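PDB 4PAR: uncharacterized protein from Acinetobacter baumannii, which cleaves 5-hydroxymethylcytosine-containing DNA as a modification-dependent restriction enzyme, combining a Vsr-like endonuclease domain with an SRA-like domain that probably recognises the modified base. Local coordinates for residues F40-V45 / S161-W166; G181-A186 / V311-P316; V73-H78 / P95-S100; P65-H70 / E148-A153; I14-R19 / K276-S281. The protein carries 3 engineered substitutions. All coordinates share one frame; numbering follows the deposited sequence.

Interaction 1 of 5, residues F40-V45 / S161-W166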
# COMPACT_ATOMS: atom_id res chain seq x y z
N PHE F 40 -24.37 22.06 12.08
CA PHE F 40 -23.88 20.68 12.12
C PHE F 40 -24.95 19.67 12.51
O PHE F 40 -24.66 18.48 12.65
CB PHE F 40 -22.66 20.60 13.03
CG PHE F 40 -21.47 21.31 12.45
CD1 PHE F 40 -21.25 22.65 12.71
CD2 PHE F 40 -20.60 20.64 11.60
CE1 PHE F 40 -20.16 23.30 12.17
CE2 PHE F 40 -19.52 21.29 11.05
CZ PHE F 40 -19.30 22.62 11.34
N THR F 41 -26.18 20.12 12.66
CA THR F 41 -27.30 19.19 12.69
C THR F 41 -27.48 18.62 11.28
O THR F 41 -28.21 17.64 11.08
CB THR F 41 -28.61 19.85 13.16
OG1 THR F 41 -29.01 20.86 12.22
CG2 THR F 41 -28.42 20.49 14.53
N LEU F 42 -26.80 19.23 10.32
CA LEU F 42 -26.80 18.78 8.94
C LEU F 42 -25.59 17.90 8.63
O LEU F 42 -24.46 18.38 8.61
CB LEU F 42 -26.81 19.98 7.99
CG LEU F 42 -28.15 20.47 7.45
CD1 LEU F 42 -29.17 20.63 8.57
CD2 LEU F 42 -27.95 21.79 6.72
N LYS F 43 -25.82 16.62 8.38
CA LYS F 43 -24.74 15.74 7.98
C LYS F 43 -24.33 16.08 6.56
O LYS F 43 -25.18 16.46 5.75
CB LYS F 43 -25.15 14.27 8.10
CG LYS F 43 -24.03 13.28 7.77
CD LYS F 43 -24.46 11.84 8.01
CE LYS F 43 -23.35 10.87 7.61
NZ LYS F 43 -23.72 9.44 7.85
N PHE F 44 -23.04 15.97 6.26
CA PHE F 44 -22.57 16.21 4.90
C PHE F 44 -21.47 15.23 4.50
O PHE F 44 -20.77 14.68 5.36
CB PHE F 44 -22.08 17.65 4.74
CG PHE F 44 -20.85 17.97 5.54
CD1 PHE F 44 -19.59 17.72 5.03
CD2 PHE F 44 -20.96 18.55 6.79
CE1 PHE F 44 -18.47 18.01 5.76
CE2 PHE F 44 -19.83 18.84 7.52
CZ PHE F 44 -18.59 18.58 7.01
N VAL F 45 -21.34 15.01 3.20
CA VAL F 45 -20.33 14.10 2.66
C VAL F 45 -19.63 14.76 1.48
O VAL F 45 -20.28 15.37 0.63
CB VAL F 45 -20.95 12.75 2.20
CG1 VAL F 45 -19.86 11.75 1.85
CG2 VAL F 45 -21.87 12.18 3.26
N SER F 161 -42.05 18.26 10.08
CA SER F 161 -41.70 17.33 11.16
C SER F 161 -41.08 16.04 10.63
O SER F 161 -41.14 15.00 11.28
CB SER F 161 -42.94 17.01 12.01
OG SER F 161 -43.57 18.20 12.44
N THR F 162 -40.48 16.12 9.44
CA THR F 162 -39.79 14.98 8.85
C THR F 162 -38.29 15.03 9.09
O THR F 162 -37.56 14.13 8.68
CB THR F 162 -40.05 14.89 7.32
OG1 THR F 162 -39.37 15.97 6.66
CG2 THR F 162 -41.53 14.95 7.02
N PHE F 163 -37.82 16.09 9.75
CA PHE F 163 -36.38 16.31 9.92
C PHE F 163 -35.82 15.63 11.17
O PHE F 163 -36.33 15.82 12.27
CB PHE F 163 -36.07 17.80 9.96
CG PHE F 163 -34.62 18.11 10.23
CD1 PHE F 163 -33.69 18.07 9.20
CD2 PHE F 163 -34.19 18.46 11.50
CE1 PHE F 163 -32.35 18.35 9.44
CE2 PHE F 163 -32.86 18.75 11.74
CZ PHE F 163 -31.94 18.70 10.71
N LYS F 164 -34.77 14.85 10.97
CA LYS F 164 -34.09 14.16 12.07
C LYS F 164 -32.67 14.68 12.21
O LYS F 164 -31.83 14.47 11.33
CB LYS F 164 -34.10 12.65 11.82
CG LYS F 164 -35.46 11.99 12.04
CD LYS F 164 -35.53 10.60 11.42
CE LYS F 164 -35.79 10.67 9.92
NZ LYS F 164 -37.11 11.31 9.62
N GLU F 165 -32.39 15.36 13.32
CA GLU F 165 -31.08 15.97 13.50
C GLU F 165 -29.99 14.91 13.58
O GLU F 165 -30.24 13.76 13.93
CB GLU F 165 -31.06 16.87 14.74
CG GLU F 165 -31.21 16.15 16.06
CD GLU F 165 -31.15 17.10 17.23
OE1 GLU F 165 -30.90 18.31 17.01
OE2 GLU F 165 -31.35 16.65 18.38
N TRP F 166 -28.77 15.32 13.25
CA TRP F 166 -27.67 14.39 13.08
C TRP F 166 -26.92 14.12 14.38
O TRP F 166 -26.56 15.06 15.10
CB TRP F 166 -26.73 14.93 12.01
CG TRP F 166 -25.50 14.14 11.78
CD1 TRP F 166 -25.37 12.78 11.79
CD2 TRP F 166 -24.19 14.66 11.50
NE1 TRP F 166 -24.07 12.42 11.54
CE2 TRP F 166 -23.33 13.56 11.36
CE3 TRP F 166 -23.68 15.95 11.36
CZ2 TRP F 166 -21.98 13.71 11.07
CZ3 TRP F 166 -22.34 16.10 11.08
CH2 TRP F 166 -21.50 14.99 10.94
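Lys43 lays its aliphatic chain across one face of the Trp166 indole, the two side chains crossing at about a right angle. Lys43 CB makes a CH-pi contact, 3.6 Å from the centroid of the five-membered ring of Trp166 and only 14° off the ring normal. Lys43 CG then passes over the bond shared by the two rings, 3.7 Å from Trp166 CE2, and Lys43 CD ends up 3.6 Å above Trp166 NE1. Because CG stands anti to the backbone N (chi1 -177°) and the chain continues extended, the ammonium group is carried past the indole, where NZ has a long, weak ion pair with Glu171. Through this contact the chain leaving helix 136-159, closed by a Schellman motif in which Ser161 has the positive phi, folds back on the loop between helix 26-37 and strand 45-51 of the PD-(D/E)XK-clan nuclease domain. Trp166 is also approached at its rim, where Phe40 O lies near the ring plane, 3.0 Å from CE3. One backbone bond links the segments, from Trp166 N to Thr41 O, and it is weak at 3.2 Å. Three residues before Trp166, the Phe163 ring is met by Leu42, whose CD1 comes within 4.0 Å of CZ, and by Thr41 OG1, a hydroxyl that is itself hydrogen-bonded to Asp39 OD1. The Trp166 ring also meets that of Tyr12 of helix 7-16, the two planes steeply inclined.

Interaction 2 of 5, residues G181-A186 / V311-P316; sequences GRISLA and VQTYSP
Three backbone hydrogen bonds join Gly181 and Ile183 to Val311 and Thr313. Ile183 and Val311 form an antiparallel hydrogen-bonded pair, with Ile183 N donating to Val311 O at 2.9 Å and Val311 N returning a bond to Ile183 O at 3.0 Å. The third runs from Thr313 N to Gly181 O over 2.9 Å. Between them Arg182 and Gln312 make a non-hydrogen-bonded pair, supplemented by CA-H...O contacts, one from Gln312 CA to Gly181 O at 3.2 Å and another from Arg182 CA to Val311 O. The short strand 182-184 thus pairs antiparallel with the end of strand 302-312 in the mixed sheet of the SRA-like domain, directly after the helix that Gly181 terminates with a positive phi. Apolar contacts occupy the face bearing Ile183 and Val311. There Val311 CG2 lies 4.0 Å from Ile183 CB, and Phe287 of strand 283-295 touches both residues. Ile183 CG1 meets the methyl CG2 of Thr313 at 3.8 Å, the side chains meeting almost perpendicularly. Placing OG1 between the backbone N and carbonyl carbon (chi1 65°) directs the methyl of Thr313 to Ile183, while the hydroxyl is hydrogen-bonded to Tyr177 O. On the opposite face, Arg182 and Gln312 carry exposed polar chains; the arginine has a long, weak ion pair with Glu310.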
# COMPACT_ATOMS: atom_id res chain seq x y z
N GLY F 181 -38.29 2.48 15.45
CA GLY F 181 -39.32 1.59 14.95
C GLY F 181 -39.16 1.24 13.48
O GLY F 181 -39.71 0.24 13.02
N ARG F 182 -38.40 2.04 12.74
CA ARG F 182 -38.24 1.79 11.32
C ARG F 182 -36.87 2.16 10.76
O ARG F 182 -36.11 2.91 11.37
CB ARG F 182 -39.32 2.53 10.53
CG ARG F 182 -39.34 4.03 10.75
CD ARG F 182 -40.33 4.69 9.80
NE ARG F 182 -40.86 5.95 10.33
CZ ARG F 182 -41.89 6.60 9.80
NH1 ARG F 182 -42.50 6.11 8.72
NH2 ARG F 182 -42.31 7.73 10.33
N ILE F 183 -36.58 1.61 9.59
CA ILE F 183 -35.38 1.92 8.84
C ILE F 183 -35.78 2.36 7.44
O ILE F 183 -36.41 1.60 6.69
CB ILE F 183 -34.43 0.72 8.76
CG1 ILE F 183 -33.88 0.40 10.15
CG2 ILE F 183 -33.30 0.99 7.78
CD1 ILE F 183 -32.91 -0.76 10.18
N SER F 184 -35.42 3.59 7.09
CA SER F 184 -35.86 4.22 5.86
C SER F 184 -34.70 4.66 4.97
O SER F 184 -33.57 4.78 5.43
CB SER F 184 -36.75 5.43 6.18
OG SER F 184 -37.04 6.18 5.02
N LEU F 185 -35.00 4.89 3.70
CA LEU F 185 -34.01 5.38 2.76
C LEU F 185 -33.76 6.86 2.97
O LEU F 185 -32.67 7.37 2.72
CB LEU F 185 -34.45 5.12 1.32
CG LEU F 185 -34.52 3.64 0.93
CD1 LEU F 185 -34.95 3.49 -0.51
CD2 LEU F 185 -33.17 2.99 1.15
N ALA F 186 -34.79 7.56 3.43
CA ALA F 186 -34.67 8.98 3.73
C ALA F 186 -33.72 9.19 4.91
O ALA F 186 -33.02 10.20 4.97
CB ALA F 186 -36.04 9.57 4.03
N VAL F 311 -38.68 -0.27 6.43
CA VAL F 311 -38.94 -1.56 7.10
C VAL F 311 -38.97 -1.42 8.62
O VAL F 311 -38.09 -0.82 9.22
CB VAL F 311 -37.89 -2.63 6.71
CG1 VAL F 311 -38.12 -3.10 5.28
CG2 VAL F 311 -36.48 -2.10 6.88
N GLN F 312 -40.00 -1.99 9.24
CA GLN F 312 -40.14 -1.93 10.69
C GLN F 312 -39.08 -2.80 11.37
O GLN F 312 -38.64 -3.80 10.81
CB GLN F 312 -41.55 -2.36 11.11
CG GLN F 312 -42.05 -3.65 10.47
CD GLN F 312 -43.49 -3.96 10.82
OE1 GLN F 312 -44.17 -3.17 11.47
NE2 GLN F 312 -43.97 -5.13 10.39
N THR F 313 -38.66 -2.40 12.57
CA THR F 313 -37.65 -3.15 13.31
C THR F 313 -38.27 -3.95 14.45
O THR F 313 -39.46 -3.84 14.72
CB THR F 313 -36.58 -2.21 13.88
OG1 THR F 313 -37.18 -1.35 14.86
CG2 THR F 313 -35.98 -1.36 12.78
N TYR F 314 -37.44 -4.74 15.14
CA TYR F 314 -37.93 -5.61 16.21
C TYR F 314 -36.89 -5.83 17.31
O TYR F 314 -35.70 -5.95 17.04
CB TYR F 314 -38.37 -6.97 15.64
CG TYR F 314 -39.46 -6.89 14.59
CD1 TYR F 314 -40.80 -6.78 14.95
CD2 TYR F 314 -39.15 -6.94 13.23
CE1 TYR F 314 -41.80 -6.71 14.00
CE2 TYR F 314 -40.15 -6.87 12.27
CZ TYR F 314 -41.46 -6.76 12.66
OH TYR F 314 -42.45 -6.69 11.70
N SER F 315 -37.36 -5.90 18.55
CA SER F 315 -36.49 -6.14 19.70
C SER F 315 -35.90 -7.56 19.65
O SER F 315 -36.49 -8.44 19.03
CB SER F 315 -37.26 -5.93 21.01
OG SER F 315 -37.75 -4.60 21.10
N PRO F 316 -34.75 -7.78 20.31
CA PRO F 316 -34.12 -9.10 20.40
C PRO F 316 -35.08 -10.20 20.87
O PRO F 316 -35.95 -9.94 21.70
CB PRO F 316 -33.00 -8.88 21.42
CG PRO F 316 -32.61 -7.46 21.22
CD PRO F 316 -33.89 -6.73 20.90

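Interaction 3 of 5, residues V73-H78 / P95-S100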
# COMPACT_ATOMS: atom_id res chain seq x y z
N VAL F 73 -18.81 21.77 -8.06
CA VAL F 73 -17.99 22.82 -8.64
C VAL F 73 -17.80 22.56 -10.14
O VAL F 73 -17.34 21.49 -10.53
CB VAL F 73 -16.62 22.92 -7.95
CG1 VAL F 73 -15.69 23.80 -8.76
CG2 VAL F 73 -16.77 23.43 -6.52
N ASP F 74 -18.19 23.54 -10.96
CA ASP F 74 -17.95 23.46 -12.40
C ASP F 74 -16.74 24.29 -12.78
O ASP F 74 -16.71 25.51 -12.60
CB ASP F 74 -19.17 23.94 -13.22
CG ASP F 74 -18.99 23.74 -14.74
OD1 ASP F 74 -17.87 23.39 -15.18
OD2 ASP F 74 -19.97 23.92 -15.49
N GLU F 75 -15.72 23.58 -13.22
CA GLU F 75 -14.61 24.10 -13.94
C GLU F 75 -14.67 23.50 -15.32
O GLU F 75 -14.55 24.18 -16.31
CB GLU F 75 -13.33 23.64 -13.29
CG GLU F 75 -13.40 23.61 -11.79
CD GLU F 75 -12.08 23.20 -11.18
OE1 GLU F 75 -11.19 22.83 -11.94
OE2 GLU F 75 -11.94 23.26 -9.96
N GLY F 76 -14.87 22.20 -15.38
CA GLY F 76 -15.03 21.56 -16.66
C GLY F 76 -13.83 21.69 -17.55
O GLY F 76 -13.51 22.76 -18.01
N HIS F 77 -13.13 20.61 -17.81
CA HIS F 77 -12.15 20.61 -18.86
C HIS F 77 -10.71 20.60 -18.47
O HIS F 77 -9.89 20.11 -19.24
CB HIS F 77 -12.41 21.75 -19.82
CG HIS F 77 -13.37 21.41 -20.93
ND1 HIS F 77 -13.35 20.23 -21.56
CD2 HIS F 77 -14.38 22.15 -21.52
CE1 HIS F 77 -14.31 20.20 -22.50
NE2 HIS F 77 -14.94 21.38 -22.47
N HIS F 78 -10.34 21.14 -17.33
CA HIS F 78 -8.93 21.18 -17.02
C HIS F 78 -8.54 20.22 -15.95
O HIS F 78 -7.41 19.72 -15.91
CB HIS F 78 -8.54 22.57 -16.62
CG HIS F 78 -9.26 23.64 -17.39
ND1 HIS F 78 -8.65 24.40 -18.29
CD2 HIS F 78 -10.57 24.05 -17.34
CE1 HIS F 78 -9.53 25.27 -18.80
NE2 HIS F 78 -10.70 25.06 -18.21
N PRO F 95 -24.58 15.12 -12.16
CA PRO F 95 -23.31 15.85 -12.21
C PRO F 95 -22.69 15.91 -13.60
O PRO F 95 -23.03 15.11 -14.47
CB PRO F 95 -22.42 15.06 -11.25
CG PRO F 95 -23.03 13.72 -11.18
CD PRO F 95 -24.50 13.94 -11.28
N LEU F 96 -21.79 16.87 -13.81
CA LEU F 96 -21.12 17.02 -15.10
C LEU F 96 -19.86 16.16 -15.19
O LEU F 96 -19.34 15.92 -16.28
CB LEU F 96 -20.76 18.49 -15.34
CG LEU F 96 -21.81 19.50 -15.81
CD1 LEU F 96 -23.23 19.05 -15.53
CD2 LEU F 96 -21.56 20.85 -15.14
N TYR F 97 -19.37 15.70 -14.05
CA TYR F 97 -18.09 15.00 -14.00
C TYR F 97 -18.28 13.53 -13.71
O TYR F 97 -18.96 13.17 -12.76
CB TYR F 97 -17.17 15.61 -12.95
CG TYR F 97 -16.85 17.07 -13.14
CD1 TYR F 97 -17.71 18.06 -12.68
CD2 TYR F 97 -15.67 17.47 -13.78
CE1 TYR F 97 -17.42 19.39 -12.85
CE2 TYR F 97 -15.38 18.80 -13.95
CZ TYR F 97 -16.25 19.76 -13.48
OH TYR F 97 -15.98 21.10 -13.64
N SER F 98 -17.65 12.69 -14.52
CA SER F 98 -17.81 11.25 -14.38
C SER F 98 -16.46 10.54 -14.40
O SER F 98 -15.42 11.17 -14.53
CB SER F 98 -18.71 10.71 -15.48
OG SER F 98 -18.25 11.12 -16.76
N ILE F 99 -16.49 9.22 -14.28
CA ILE F 99 -15.27 8.42 -14.28
C ILE F 99 -15.26 7.50 -15.48
O ILE F 99 -16.32 7.00 -15.88
CB ILE F 99 -15.15 7.58 -12.99
CG1 ILE F 99 -15.50 8.43 -11.77
CG2 ILE F 99 -13.75 6.99 -12.86
CD1 ILE F 99 -14.62 9.65 -11.61
N SER F 100 -14.09 7.27 -16.07
CA SER F 100 -13.97 6.33 -17.18
C SER F 100 -14.43 4.93 -16.75
O SER F 100 -14.12 4.49 -15.64
CB SER F 100 -12.54 6.29 -17.70
OG SER F 100 -11.60 6.46 -16.65
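Gly76 and Tyr97 face each other with their CA atoms 7.7 Å apart, as do Asp74 and Leu96, a spacing too wide for the two backbones to pair. Each segment is bonded to a different neighbour: Asp74 to Val123 of strand 119-124, Ser98 to Glu86 of the small hairpin formed by strands 85-87 and 97-99. Past Asp74 the first chain leaves its strand and turns at Gly76, which has a positive phi. The gap is spanned by the side chain of Tyr97. Its CG sits anti to the carbonyl carbon (chi1 -60°), sending the phenol across to the turn. Glu75 N lies in the plane of the ring at its edge and donates to Tyr97 OH, and Gly76 N donates to the same oxygen; both distances are modelled shorter than is plausible, so their lengths are uncertain. The phenol ties the hairpin to the end of strand 69-74, in the mixed sheet of this PD-(D/E)XK-clan nuclease domain. Val73 O approaches the ring obliquely, 3.1 Å from Tyr97 CE1, and is hydrogen-bonded to Lys23 NZ; the same lysine makes a cation-pi contact with Tyr97. The Asp74 carboxylate stands almost perpendicular to the phenol, their planes 88° apart. Leu96 crosses the aspartate at about a right angle, its CD2 reaching 3.5 Å from Asp74 OD2. The carboxylate of Glu75 turns instead to Tyr25, accepting from its backbone N through OE2.

Interaction 4 of 5, residues P65-H70 / E148-A153; sequences PQLGIH and EEIKTA
Leu67, in the turn before strand 69-74, and Ile69, at its start, project onto Ile150 and Ala153 of helix 136-159, a helix packed against the central mixed sheet of the PD-(D/E)XK-clan nuclease domain. The two flank Gly68, which with Ile69 forms a G1 beta bulge opposite Phe64. The main bump is the CD2 methyl of Leu67. It presses into a shallow hollow on the helix surface bounded by three atoms of two residues one turn apart: Ile150 CG2 at 3.8 Å from Leu67 CD2, Ala153 CB also at 3.8 Å, and the backbone oxygen of Ile150 between these groups. The small methyl of Ala153 lets the helix come close, with CA atoms of Leu67 and Ala153 separated by 6.7 Å. Ile69 supplies a second, lesser bump. With CG1 anti to the carbonyl carbon (chi1 -67°) and the chain then extended, CD1 points at the helix beside Leu67, so that Ala153 CB is touched by both side chains. Beyond the contact, Ile150 also packs on Leu42, and Ile69 on Phe121 of the neighbouring strand. Ile69 CD1 comes to 4.1 Å from Ala153 CB and 4.4 Å from Ile150 CA.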
# COMPACT_ATOMS: atom_id res chain seq x y z
N PRO F 65 -27.25 14.38 2.68
CA PRO F 65 -28.13 13.22 2.57
C PRO F 65 -29.53 13.47 3.11
O PRO F 65 -30.50 12.97 2.55
CB PRO F 65 -27.42 12.16 3.42
CG PRO F 65 -26.01 12.61 3.49
CD PRO F 65 -26.09 14.10 3.54
N GLN F 66 -29.62 14.23 4.20
CA GLN F 66 -30.91 14.47 4.84
C GLN F 66 -31.79 15.33 3.95
O GLN F 66 -33.01 15.18 3.95
CB GLN F 66 -30.71 15.15 6.19
CG GLN F 66 -29.75 14.42 7.10
CD GLN F 66 -29.51 15.16 8.39
OE1 GLN F 66 -28.88 14.64 9.30
NE2 GLN F 66 -30.00 16.39 8.46
N LEU F 67 -31.17 16.25 3.22
CA LEU F 67 -31.90 17.16 2.35
C LEU F 67 -31.91 16.70 0.88
O LEU F 67 -32.58 17.30 0.05
CB LEU F 67 -31.30 18.57 2.43
CG LEU F 67 -31.47 19.42 3.69
CD1 LEU F 67 -30.76 18.83 4.90
CD2 LEU F 67 -30.96 20.83 3.43
N GLY F 68 -31.18 15.63 0.59
CA GLY F 68 -31.00 15.18 -0.78
C GLY F 68 -30.46 16.28 -1.68
O GLY F 68 -30.96 16.49 -2.78
N ILE F 69 -29.44 16.99 -1.20
CA ILE F 69 -28.90 18.11 -1.97
C ILE F 69 -27.42 17.94 -2.31
O ILE F 69 -26.62 17.63 -1.44
CB ILE F 69 -29.06 19.44 -1.23
CG1 ILE F 69 -30.54 19.80 -1.11
CG2 ILE F 69 -28.30 20.54 -1.94
CD1 ILE F 69 -30.78 21.23 -0.70
N HIS F 70 -27.07 18.15 -3.57
CA HIS F 70 -25.68 18.10 -3.96
C HIS F 70 -25.18 19.45 -4.41
O HIS F 70 -25.96 20.32 -4.82
CB HIS F 70 -25.45 17.09 -5.08
CG HIS F 70 -25.75 15.68 -4.70
ND1 HIS F 70 -24.76 14.78 -4.38
CD2 HIS F 70 -26.92 15.01 -4.60
CE1 HIS F 70 -25.30 13.61 -4.10
NE2 HIS F 70 -26.61 13.72 -4.23
N GLU F 148 -28.68 29.60 1.26
CA GLU F 148 -30.08 29.92 1.50
C GLU F 148 -31.02 28.79 1.06
O GLU F 148 -32.00 28.49 1.75
CB GLU F 148 -30.47 31.22 0.80
CG GLU F 148 -30.25 32.45 1.66
CD GLU F 148 -31.02 32.40 2.97
OE1 GLU F 148 -32.13 31.81 3.00
OE2 GLU F 148 -30.52 32.94 3.98
N GLU F 149 -30.71 28.16 -0.06
CA GLU F 149 -31.49 27.01 -0.53
C GLU F 149 -31.42 25.86 0.47
O GLU F 149 -32.43 25.21 0.76
CB GLU F 149 -31.00 26.54 -1.91
CG GLU F 149 -31.45 27.42 -3.07
CD GLU F 149 -32.93 27.24 -3.39
OE1 GLU F 149 -33.54 26.27 -2.89
OE2 GLU F 149 -33.48 28.07 -4.15
N ILE F 150 -30.22 25.62 1.00
CA ILE F 150 -30.02 24.61 2.03
C ILE F 150 -30.86 24.90 3.27
O ILE F 150 -31.59 24.03 3.77
CB ILE F 150 -28.55 24.51 2.45
CG1 ILE F 150 -27.68 24.07 1.27
CG2 ILE F 150 -28.38 23.55 3.62
CD1 ILE F 150 -26.22 23.95 1.61
N LYS F 151 -30.77 26.13 3.77
CA LYS F 151 -31.50 26.52 4.97
C LYS F 151 -33.01 26.39 4.78
O LYS F 151 -33.71 25.93 5.67
CB LYS F 151 -31.14 27.95 5.37
CG LYS F 151 -29.77 28.08 6.03
CD LYS F 151 -29.52 29.50 6.52
CE LYS F 151 -28.26 29.57 7.37
NZ LYS F 151 -27.98 30.97 7.82
N THR F 152 -33.50 26.79 3.61
CA THR F 152 -34.94 26.79 3.38
C THR F 152 -35.45 25.37 3.16
O THR F 152 -36.60 25.05 3.49
CB THR F 152 -35.33 27.71 2.19
OG1 THR F 152 -36.73 28.00 2.24
CG2 THR F 152 -34.99 27.08 0.84
N ALA F 153 -34.60 24.50 2.61
CA ALA F 153 -34.95 23.09 2.50
C ALA F 153 -35.03 22.47 3.89
O ALA F 153 -35.95 21.71 4.21
CB ALA F 153 -33.94 22.35 1.64

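Interaction 5 of 5, residues I14-R19 / K276-S281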
# COMPACT_ATOMS: atom_id res chain seq x y z
N ILE F 14 -13.10 17.09 9.93
CA ILE F 14 -11.75 17.33 9.43
C ILE F 14 -11.43 16.43 8.24
O ILE F 14 -10.91 16.89 7.22
CB ILE F 14 -10.69 17.11 10.53
CG1 ILE F 14 -10.82 18.18 11.60
CG2 ILE F 14 -9.30 17.17 9.95
CD1 ILE F 14 -11.02 19.56 11.04
N ARG F 15 -11.75 15.14 8.37
CA ARG F 15 -11.44 14.19 7.30
C ARG F 15 -12.29 14.40 6.05
O ARG F 15 -11.82 14.13 4.95
CB ARG F 15 -11.59 12.76 7.81
CG ARG F 15 -10.63 12.41 8.93
CD ARG F 15 -10.74 10.96 9.33
NE ARG F 15 -10.21 10.08 8.30
CZ ARG F 15 -10.16 8.76 8.41
NH1 ARG F 15 -10.62 8.17 9.50
NH2 ARG F 15 -9.65 8.03 7.43
N GLN F 16 -13.52 14.87 6.19
CA GLN F 16 -14.35 15.13 5.01
C GLN F 16 -13.82 16.32 4.23
O GLN F 16 -13.90 16.36 3.00
CB GLN F 16 -15.82 15.38 5.39
CG GLN F 16 -16.56 14.16 5.95
CD GLN F 16 -16.85 13.09 4.90
OE1 GLN F 16 -16.99 13.38 3.71
NE2 GLN F 16 -16.95 11.85 5.35
N LEU F 17 -13.27 17.30 4.94
CA LEU F 17 -12.72 18.50 4.32
C LEU F 17 -11.22 18.34 4.07
O LEU F 17 -10.55 19.26 3.59
CB LEU F 17 -13.00 19.73 5.18
CG LEU F 17 -14.49 19.97 5.43
CD1 LEU F 17 -14.71 21.15 6.34
CD2 LEU F 17 -15.22 20.18 4.12
N GLY F 18 -10.70 17.17 4.42
CA GLY F 18 -9.29 16.88 4.26
C GLY F 18 -8.96 15.89 3.16
O GLY F 18 -7.84 15.37 3.12
N ARG F 19 -9.91 15.61 2.28
CA ARG F 19 -9.68 14.65 1.20
C ARG F 19 -8.75 15.23 0.16
O ARG F 19 -8.72 16.45 -0.04
CB ARG F 19 -10.98 14.24 0.53
CG ARG F 19 -11.93 13.41 1.37
CD ARG F 19 -13.11 12.99 0.52
NE ARG F 19 -14.28 12.65 1.32
CZ ARG F 19 -14.49 11.45 1.85
NH1 ARG F 19 -13.59 10.49 1.67
NH2 ARG F 19 -15.59 11.22 2.56
N LYS F 276 -17.94 -0.06 0.92
CA LYS F 276 -16.79 0.49 1.63
C LYS F 276 -17.17 1.84 2.24
O LYS F 276 -17.90 2.62 1.63
CB LYS F 276 -15.61 0.61 0.66
CG LYS F 276 -14.47 1.48 1.15
CD LYS F 276 -13.38 1.60 0.08
CE LYS F 276 -12.58 2.88 0.26
NZ LYS F 276 -11.58 3.07 -0.83
N ASP F 277 -16.71 2.11 3.46
CA ASP F 277 -16.98 3.38 4.12
C ASP F 277 -16.27 4.52 3.39
O ASP F 277 -15.09 4.39 3.04
CB ASP F 277 -16.56 3.33 5.59
CG ASP F 277 -16.99 4.57 6.37
OD1 ASP F 277 -17.91 5.28 5.91
OD2 ASP F 277 -16.42 4.82 7.45
N ASN F 278 -16.97 5.63 3.15
CA ASN F 278 -16.39 6.76 2.42
C ASN F 278 -15.13 7.28 3.10
O ASN F 278 -14.22 7.80 2.46
CB ASN F 278 -17.42 7.88 2.23
CG ASN F 278 -17.83 8.55 3.53
OD1 ASN F 278 -17.01 9.16 4.22
ND2 ASN F 278 -19.11 8.46 3.87
N LEU F 279 -15.08 7.14 4.42
CA LEU F 279 -13.85 7.36 5.17
C LEU F 279 -13.33 6.03 5.71
O LEU F 279 -14.11 5.15 6.06
CB LEU F 279 -14.08 8.32 6.33
CG LEU F 279 -14.25 9.80 6.00
CD1 LEU F 279 -14.65 10.57 7.25
CD2 LEU F 279 -12.97 10.37 5.40
N SER F 280 -12.02 5.88 5.75
CA SER F 280 -11.39 4.75 6.42
C SER F 280 -11.74 3.37 5.86
O SER F 280 -11.66 2.38 6.59
CB SER F 280 -11.72 4.77 7.92
OG SER F 280 -11.04 5.82 8.59
N SER F 281 -12.19 3.31 4.61
CA SER F 281 -12.04 2.13 3.76
C SER F 281 -12.31 0.76 4.41
O SER F 281 -11.59 -0.21 4.15
CB SER F 281 -10.63 2.11 3.15
OG SER F 281 -10.47 1.02 2.26
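Arg19 turns the end of its guanidinium to Asn278, whose amide plane stands 74° to it, and grips two oxygens. Arg19 NH1 donates to the backbone Asn278 O at 2.9 Å, nearly straight at 167°, while its NH2 reaches Asn278 OD1 at 3.0 Å; both acceptors lie in the guanidinium plane. Gln16 bends at chi2 (-71°) to bring NE2 to the same Asn278 OD1, 2.9 Å away. The two donors approach that oxygen from one face of the asparagine amide. Arg19 NH2 also bonds Gln16 OE1, which fixes the two chains relative to each other, and Arg19 NE is held by Thr46 OG1. The network joins the end of helix 7-16 in the nuclease domain to the loop between strands 268-276 and 283-295 of the SRA-like domain, an interdomain contact. Leu279 projects between the two arginines: its CD2 lies over one face of the Arg19 guanidinium, 3.8 Å from NH1, and packs against Arg15 CB at 3.7 Å. Arg15 bends at chi3 and carries its guanidinium to Ser280 OG at its edge, Leu279 CB lying over one face, with NH1 donating at 2.6 Å and NH2 adding a weak bond. Next to it, Ser281 packs on a DNA phosphate.

How the interactions relate
Interactions 1, 3 and 4 lie around the nuclease domain, interaction 2 belongs to the SRA-like domain, and interaction 5 spans the two. Gln66 joins interactions 1 and 4, its NE2 standing 3.2 Å from Phe163 CE1 and weakly bonded to Thr41 O. Interactions 1 and 5 touch where Val45 CA is 3.6 Å from Gln16 OE1. Strand 69-74 serves both interaction 4, at its start, and interaction 3, at its end, with centres about 22 Å apart. Interactions 2 and 3 are the most distant pair, their centres about 37 Å apart. Interaction 5 comes closest to the bound DNA, about 4 Å between nearest atoms, against about 12 to 19 Å for the others.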